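Local structure of VIN1 (Oscarella pearsei, 6BFI) at residues D67-M78 / D121-R132; L109-N117 / A774-G782. The protein binds actin filaments and may play a role in cell-cell adhesion, as a member of the vinculin/alpha-catenin family. All blocks are in the same frame, centred on the assembly; numbering follows the deposited sequence.

Interaction 1 of 2, residues D67-M78 / D121-R132; sequences DEDFKAELPPSM and DLLMCADRSEVR
In the N-terminal helical bundle, D67 and the first turns of helix 68-97 meet S129 and R132 of helix 102-145, the short segments running antiparallel at 172° with their axes 9.2 Å apart. D67 OD2 is the polar hub: S129 OG donates to it from the syn side, 26° out of the carboxylate plane, at 2.7 Å, and R132 NH2 approaches at 3.3 Å in a weak, salt-bridged hydrogen bond with OD2 at the guanidinium edge. One face of that guanidinium lies under D69 CB, the other over S129 CA, and the D69 carboxylate makes a long salt bridge to R132 NE by charge alone, from well out of the plane. Without the carboxylate of D67, as with an alanine here, S129 OG would probably lose its acceptor and R132 its edge partner, leaving the guanidinium held less firmly. E73 OE1 sits 3.1 Å from R128 NH2, above the guanidinium face, a salt bridge with no N-H aimed at the oxygen. C125 is a knob in the hole formed by F70, E73, L74 and S77. The F70 ring, its CG anti to the backbone N (chi1 178°), brings CE1 to 3.6 Å from A126 CA. At the other end L122 CD2 meets L74 CD1 at 3.6 Å and also touches M78 CG and S77 OG. M78 and L122 also touch helix 41-59, and L123 packs on helix 8-32.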
# COMPACT_ATOMS: atom_id res chain seq x y z
N ASP A 67 -14.19 -35.35 11.32
CA ASP A 67 -12.75 -35.34 11.48
C ASP A 67 -12.42 -35.57 12.95
O ASP A 67 -12.93 -34.86 13.82
CB ASP A 67 -12.13 -34.03 10.98
CG ASP A 67 -12.77 -32.81 11.60
OD1 ASP A 67 -13.96 -32.88 11.96
OD2 ASP A 67 -12.07 -31.77 11.73
N GLU A 68 -11.58 -36.57 13.22
CA GLU A 68 -11.31 -36.98 14.59
C GLU A 68 -10.40 -36.00 15.32
O GLU A 68 -10.34 -36.04 16.56
CB GLU A 68 -10.69 -38.38 14.61
CG GLU A 68 -11.62 -39.47 14.10
CD GLU A 68 -12.77 -39.76 15.05
OE1 GLU A 68 -12.65 -39.43 16.24
OE2 GLU A 68 -13.78 -40.34 14.60
N ASP A 69 -9.68 -35.14 14.60
CA ASP A 69 -8.84 -34.15 15.26
C ASP A 69 -9.67 -33.15 16.06
O ASP A 69 -9.34 -32.82 17.20
CB ASP A 69 -7.98 -33.43 14.23
CG ASP A 69 -7.23 -34.39 13.32
OD1 ASP A 69 -6.70 -35.40 13.83
OD2 ASP A 69 -7.19 -34.14 12.09
N PHE A 70 -10.77 -32.68 15.47
CA PHE A 70 -11.68 -31.77 16.17
C PHE A 70 -12.29 -32.46 17.38
O PHE A 70 -12.27 -31.92 18.50
CB PHE A 70 -12.75 -31.29 15.19
CG PHE A 70 -13.79 -30.40 15.80
CD1 PHE A 70 -13.45 -29.15 16.29
CD2 PHE A 70 -15.11 -30.79 15.84
CE1 PHE A 70 -14.41 -28.33 16.84
CE2 PHE A 70 -16.08 -29.97 16.39
CZ PHE A 70 -15.72 -28.73 16.89
N LYS A 71 -12.83 -33.67 17.19
CA LYS A 71 -13.45 -34.40 18.28
C LYS A 71 -12.45 -34.72 19.39
O LYS A 71 -12.85 -34.89 20.55
CB LYS A 71 -14.08 -35.69 17.76
CG LYS A 71 -15.12 -35.47 16.67
CD LYS A 71 -15.50 -36.79 16.02
CE LYS A 71 -16.53 -36.58 14.92
NZ LYS A 71 -16.82 -37.83 14.18
N ALA A 72 -11.17 -34.82 19.05
CA ALA A 72 -10.15 -35.09 20.06
C ALA A 72 -9.70 -33.82 20.79
O ALA A 72 -9.40 -33.88 21.98
CB ALA A 72 -8.94 -35.77 19.42
N GLU A 73 -9.66 -32.69 20.09
CA GLU A 73 -9.20 -31.44 20.69
C GLU A 73 -10.30 -30.69 21.44
O GLU A 73 -9.98 -29.77 22.20
CB GLU A 73 -8.61 -30.53 19.61
CG GLU A 73 -7.36 -31.07 18.94
CD GLU A 73 -6.97 -30.28 17.71
OE1 GLU A 73 -7.65 -29.28 17.40
OE2 GLU A 73 -5.98 -30.66 17.04
N LEU A 74 -11.57 -31.06 21.25
CA LEU A 74 -12.65 -30.30 21.88
C LEU A 74 -12.72 -30.51 23.40
O LEU A 74 -12.78 -29.51 24.14
CB LEU A 74 -13.98 -30.63 21.19
CG LEU A 74 -15.24 -29.89 21.62
CD1 LEU A 74 -15.11 -28.41 21.33
CD2 LEU A 74 -16.46 -30.48 20.92
N PRO A 75 -12.74 -31.74 23.93
CA PRO A 75 -13.00 -31.93 25.37
C PRO A 75 -12.01 -31.20 26.27
O PRO A 75 -12.45 -30.55 27.24
CB PRO A 75 -12.91 -33.45 25.55
CG PRO A 75 -13.30 -33.99 24.23
CD PRO A 75 -12.72 -33.04 23.22
N PRO A 76 -10.69 -31.27 26.02
CA PRO A 76 -9.77 -30.56 26.93
C PRO A 76 -10.04 -29.07 27.03
O PRO A 76 -10.03 -28.51 28.14
CB PRO A 76 -8.39 -30.85 26.33
CG PRO A 76 -8.57 -32.12 25.60
CD PRO A 76 -9.93 -32.03 25.01
N SER A 77 -10.30 -28.40 25.90
CA SER A 77 -10.61 -26.98 25.94
C SER A 77 -11.94 -26.72 26.65
O SER A 77 -12.07 -25.75 27.41
CB SER A 77 -10.62 -26.40 24.53
OG SER A 77 -11.51 -27.11 23.69
N MET A 78 -12.93 -27.59 26.42
CA MET A 78 -14.22 -27.43 27.10
C MET A 78 -14.04 -27.48 28.62
O MET A 78 -14.46 -26.57 29.34
CB MET A 78 -15.20 -28.51 26.64
CG MET A 78 -15.71 -28.34 25.22
SD MET A 78 -17.12 -29.40 24.84
CE MET A 78 -16.45 -31.02 25.16
N ASP A 121 -9.59 -20.71 22.69
CA ASP A 121 -9.23 -22.04 22.22
C ASP A 121 -10.46 -22.82 21.77
O ASP A 121 -10.42 -23.55 20.77
CB ASP A 121 -8.49 -22.80 23.32
CG ASP A 121 -7.19 -22.13 23.72
OD1 ASP A 121 -6.61 -21.41 22.88
OD2 ASP A 121 -6.75 -22.31 24.87
N LEU A 122 -11.57 -22.68 22.50
CA LEU A 122 -12.81 -23.37 22.15
C LEU A 122 -13.24 -23.03 20.73
O LEU A 122 -13.58 -23.92 19.94
CB LEU A 122 -13.91 -23.01 23.14
CG LEU A 122 -14.41 -24.14 24.03
CD1 LEU A 122 -15.66 -23.72 24.79
CD2 LEU A 122 -14.68 -25.38 23.20
N LEU A 123 -13.23 -21.74 20.38
CA LEU A 123 -13.55 -21.37 19.00
C LEU A 123 -12.41 -21.73 18.04
O LEU A 123 -12.67 -21.93 16.85
CB LEU A 123 -13.86 -19.88 18.92
CG LEU A 123 -15.09 -19.43 19.72
CD1 LEU A 123 -15.13 -17.92 19.88
CD2 LEU A 123 -16.37 -19.93 19.07
N MET A 124 -11.18 -21.85 18.55
CA MET A 124 -10.02 -22.03 17.68
C MET A 124 -9.87 -23.47 17.19
O MET A 124 -9.31 -23.68 16.11
CB MET A 124 -8.75 -21.60 18.40
CG MET A 124 -8.30 -20.19 18.05
SD MET A 124 -8.22 -19.93 16.26
CE MET A 124 -6.99 -21.13 15.78
N CYS A 125 -10.32 -24.47 17.96
CA CYS A 125 -10.27 -25.82 17.41
C CYS A 125 -11.26 -25.97 16.25
O CYS A 125 -10.96 -26.64 15.25
CB CYS A 125 -10.52 -26.86 18.50
SG CYS A 125 -12.00 -26.63 19.51
N ALA A 126 -12.43 -25.33 16.36
CA ALA A 126 -13.37 -25.30 15.24
C ALA A 126 -12.77 -24.56 14.05
O ALA A 126 -12.84 -25.03 12.91
CB ALA A 126 -14.68 -24.66 15.69
N ASP A 127 -12.19 -23.38 14.30
CA ASP A 127 -11.58 -22.62 13.21
C ASP A 127 -10.48 -23.42 12.53
O ASP A 127 -10.34 -23.38 11.30
CB ASP A 127 -11.03 -21.29 13.73
CG ASP A 127 -10.52 -20.39 12.62
OD1 ASP A 127 -11.32 -19.60 12.09
OD2 ASP A 127 -9.32 -20.47 12.28
N ARG A 128 -9.68 -24.16 13.31
CA ARG A 128 -8.64 -25.00 12.73
C ARG A 128 -9.25 -26.13 11.91
O ARG A 128 -8.69 -26.51 10.87
CB ARG A 128 -7.75 -25.57 13.84
CG ARG A 128 -6.69 -24.61 14.34
CD ARG A 128 -5.82 -25.26 15.40
NE ARG A 128 -6.59 -25.60 16.59
CZ ARG A 128 -6.11 -26.31 17.61
NH1 ARG A 128 -4.87 -26.77 17.58
NH2 ARG A 128 -6.88 -26.56 18.66
N SER A 129 -10.38 -26.68 12.35
CA SER A 129 -11.08 -27.68 11.55
C SER A 129 -11.47 -27.11 10.19
O SER A 129 -11.20 -27.72 9.15
CB SER A 129 -12.30 -28.19 12.31
OG SER A 129 -12.98 -29.20 11.58
N GLU A 130 -12.10 -25.93 10.20
CA GLU A 130 -12.52 -25.31 8.94
C GLU A 130 -11.32 -25.07 8.03
O GLU A 130 -11.35 -25.40 6.83
CB GLU A 130 -13.26 -24.01 9.22
CG GLU A 130 -14.42 -24.13 10.20
CD GLU A 130 -15.58 -24.93 9.65
OE1 GLU A 130 -15.67 -25.10 8.41
OE2 GLU A 130 -16.41 -25.40 10.46
N VAL A 131 -10.25 -24.48 8.57
CA VAL A 131 -9.08 -24.18 7.75
C VAL A 131 -8.47 -25.46 7.19
O VAL A 131 -8.01 -25.49 6.04
CB VAL A 131 -8.06 -23.35 8.55
CG1 VAL A 131 -6.78 -23.17 7.75
CG2 VAL A 131 -8.65 -21.99 8.90
N ARG A 132 -8.46 -26.53 7.99
CA ARG A 132 -7.95 -27.81 7.49
C ARG A 132 -8.79 -28.30 6.31
O ARG A 132 -8.24 -28.81 5.32
CB ARG A 132 -7.93 -28.85 8.60
CG ARG A 132 -6.76 -28.71 9.57
CD ARG A 132 -6.56 -29.99 10.37
NE ARG A 132 -7.78 -30.42 11.04
CZ ARG A 132 -8.07 -30.13 12.31
NH1 ARG A 132 -7.23 -29.43 13.05
NH2 ARG A 132 -9.21 -30.56 12.84

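Interaction 2 of 2, residues L109-N117 / A774-G782; sequences LDGARGVIN and ATVKATSMG
T779, just past the C-terminal end of helix 763-778, fits against the flank of helix 102-145 between A112 and R113. Its methyl CG2 lies 3.6 Å from A112 CB, while OG1 comes 3.2 Å from R113 CB, a close van der Waals approach. The aliphatic part of R113 then runs on past the turn, with CD 3.7 Å from S780 CB; the chain bends at chi3 (44°), and T779 O lies near the plane of the guanidinium at its edge. No hydrogen bond joins the two segments, which meet through van der Waals contacts. Toward N117, the branches of I116 and V776 meet, CG2 to CG2 at 3.7 Å, and I116 CD1 also reaches the methyl of T775 at 4.1 Å, the two side chains crossing at about a right angle. At the other end L109 lies beside the T779 backbone.

Bonds within 774-782 hold the turn that presents T779 and S780. With OG1 between the backbone N and the carbonyl carbon (chi1 60°), T779 bonds back to V776 O at 2.9 Å from above the carbonyl plane. S780 OG does likewise to K777 O, an oxygen that also accepts from S780 N and M781 N, and T775 OG1 is held by K771 O. The short helical segments cross at -144°. Helix 8-32 adjoins A112, I116 and T779, while R113 and S780 also touch helix 786-817, and K777 pairs with D789 there; this joins an N-terminal helix to the C-terminal helices.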
# COMPACT_ATOMS: atom_id res chain seq x y z
N LEU A 109 -8.38 -13.75 39.34
CA LEU A 109 -7.48 -13.46 38.22
C LEU A 109 -7.30 -14.69 37.33
O LEU A 109 -7.33 -14.57 36.09
CB LEU A 109 -6.13 -12.97 38.75
CG LEU A 109 -6.14 -11.65 39.52
CD1 LEU A 109 -4.74 -11.30 40.01
CD2 LEU A 109 -6.71 -10.52 38.67
N ASP A 110 -7.10 -15.86 37.93
CA ASP A 110 -6.87 -17.08 37.16
C ASP A 110 -8.07 -17.41 36.28
O ASP A 110 -7.93 -17.59 35.07
CB ASP A 110 -6.55 -18.25 38.09
CG ASP A 110 -5.06 -18.44 38.29
OD1 ASP A 110 -4.31 -17.45 38.17
OD2 ASP A 110 -4.64 -19.59 38.56
N GLY A 111 -9.26 -17.51 36.88
CA GLY A 111 -10.45 -17.74 36.08
C GLY A 111 -10.73 -16.61 35.11
O GLY A 111 -11.29 -16.83 34.03
N ALA A 112 -10.32 -15.39 35.48
CA ALA A 112 -10.49 -14.24 34.59
C ALA A 112 -9.73 -14.44 33.28
O ALA A 112 -10.30 -14.31 32.19
CB ALA A 112 -10.03 -12.97 35.30
N ARG A 113 -8.44 -14.76 33.37
CA ARG A 113 -7.68 -15.03 32.16
C ARG A 113 -8.12 -16.33 31.50
O ARG A 113 -8.04 -16.47 30.27
CB ARG A 113 -6.18 -15.07 32.48
CG ARG A 113 -5.27 -15.21 31.28
CD ARG A 113 -3.82 -15.17 31.71
NE ARG A 113 -3.58 -15.99 32.90
CZ ARG A 113 -3.37 -17.30 32.87
NH1 ARG A 113 -3.35 -17.95 31.72
NH2 ARG A 113 -3.17 -17.96 34.01
N GLY A 114 -8.63 -17.27 32.30
CA GLY A 114 -8.95 -18.59 31.79
C GLY A 114 -10.22 -18.63 30.96
O GLY A 114 -10.35 -19.47 30.08
N VAL A 115 -11.17 -17.73 31.25
CA VAL A 115 -12.37 -17.70 30.41
C VAL A 115 -12.05 -17.06 29.06
O VAL A 115 -12.59 -17.48 28.02
CB VAL A 115 -13.52 -16.97 31.13
CG1 VAL A 115 -13.98 -17.77 32.34
CG2 VAL A 115 -13.11 -15.57 31.54
N ILE A 116 -11.17 -16.07 29.04
CA ILE A 116 -10.78 -15.43 27.79
C ILE A 116 -9.99 -16.40 26.92
O ILE A 116 -10.38 -16.73 25.79
CB ILE A 116 -9.98 -14.14 28.06
CG1 ILE A 116 -10.78 -13.19 28.95
CG2 ILE A 116 -9.61 -13.46 26.76
CD1 ILE A 116 -10.02 -11.94 29.35
N ASN A 117 -8.85 -16.89 27.45
CA ASN A 117 -8.04 -17.83 26.69
C ASN A 117 -8.81 -19.10 26.36
O ASN A 117 -8.70 -19.65 25.26
CB ASN A 117 -6.76 -18.16 27.46
CG ASN A 117 -5.80 -16.98 27.53
OD1 ASN A 117 -5.83 -16.09 26.68
ND2 ASN A 117 -4.95 -16.98 28.54
N ALA A 774 -4.96 -5.95 26.86
CA ALA A 774 -4.67 -5.34 28.15
C ALA A 774 -5.45 -6.02 29.27
O ALA A 774 -4.93 -6.19 30.38
CB ALA A 774 -5.00 -3.85 28.11
N THR A 775 -6.69 -6.43 29.00
CA THR A 775 -7.45 -7.18 30.00
C THR A 775 -6.79 -8.52 30.28
O THR A 775 -6.78 -8.99 31.43
CB THR A 775 -8.89 -7.37 29.54
OG1 THR A 775 -9.49 -6.09 29.30
CG2 THR A 775 -9.70 -8.10 30.60
N VAL A 776 -6.22 -9.16 29.25
CA VAL A 776 -5.53 -10.43 29.46
C VAL A 776 -4.24 -10.21 30.25
O VAL A 776 -3.91 -11.00 31.15
CB VAL A 776 -5.26 -11.11 28.10
CG1 VAL A 776 -4.42 -12.36 28.29
CG2 VAL A 776 -6.57 -11.46 27.42
N LYS A 777 -3.50 -9.15 29.93
CA LYS A 777 -2.26 -8.87 30.64
C LYS A 777 -2.51 -8.54 32.10
O LYS A 777 -1.74 -8.95 32.98
CB LYS A 777 -1.52 -7.71 29.95
CG LYS A 777 -0.35 -7.15 30.74
CD LYS A 777 0.75 -8.18 30.94
CE LYS A 777 1.90 -7.60 31.75
NZ LYS A 777 2.99 -8.59 31.95
N ALA A 778 -3.59 -7.81 32.39
CA ALA A 778 -3.88 -7.44 33.77
C ALA A 778 -4.19 -8.65 34.64
O ALA A 778 -3.90 -8.65 35.84
CB ALA A 778 -5.04 -6.44 33.81
N THR A 779 -4.79 -9.69 34.06
CA THR A 779 -5.16 -10.89 34.81
C THR A 779 -4.03 -11.91 34.88
O THR A 779 -4.25 -13.01 35.39
CB THR A 779 -6.40 -11.53 34.19
OG1 THR A 779 -6.13 -11.89 32.83
CG2 THR A 779 -7.57 -10.56 34.23
N SER A 780 -2.84 -11.57 34.39
CA SER A 780 -1.70 -12.47 34.43
C SER A 780 -0.50 -11.90 35.17
O SER A 780 0.23 -12.66 35.81
CB SER A 780 -1.27 -12.86 33.01
OG SER A 780 -0.89 -11.72 32.27
N MET A 781 -0.27 -10.59 35.10
CA MET A 781 0.84 -10.00 35.83
C MET A 781 0.56 -10.02 37.33
O MET A 781 -0.59 -9.98 37.77
CB MET A 781 1.09 -8.56 35.36
CG MET A 781 0.05 -7.55 35.80
SD MET A 781 0.50 -5.87 35.33
CE MET A 781 -0.88 -4.95 36.00
N GLY A 782 1.63 -10.07 38.11
CA GLY A 782 1.50 -10.18 39.55
C GLY A 782 1.25 -11.60 40.01
O GLY A 782 0.20 -11.89 40.59

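In the fold
From the N terminus, the chain enters interaction 1 at 67-78, runs to the end of helix 68-97 and turns back along helix 102-145. That helix first supplies 109-117 to interaction 2 and then 121-132, which closes interaction 1 over 42 intervening residues, mostly helical, as a local hairpin. The partner of 109-117 arrives only after several hundred more residues, at 774-782, so interaction 2 closes a loop of 656 residues. The segments alternate along the sequence and the two contacts therefore cross. The centres of interactions 1 and 2 are about 22 Å apart. Both use helix 102-145, which thus joins its neighbour in the N-terminal bundle to helix 763-778 near the C terminus.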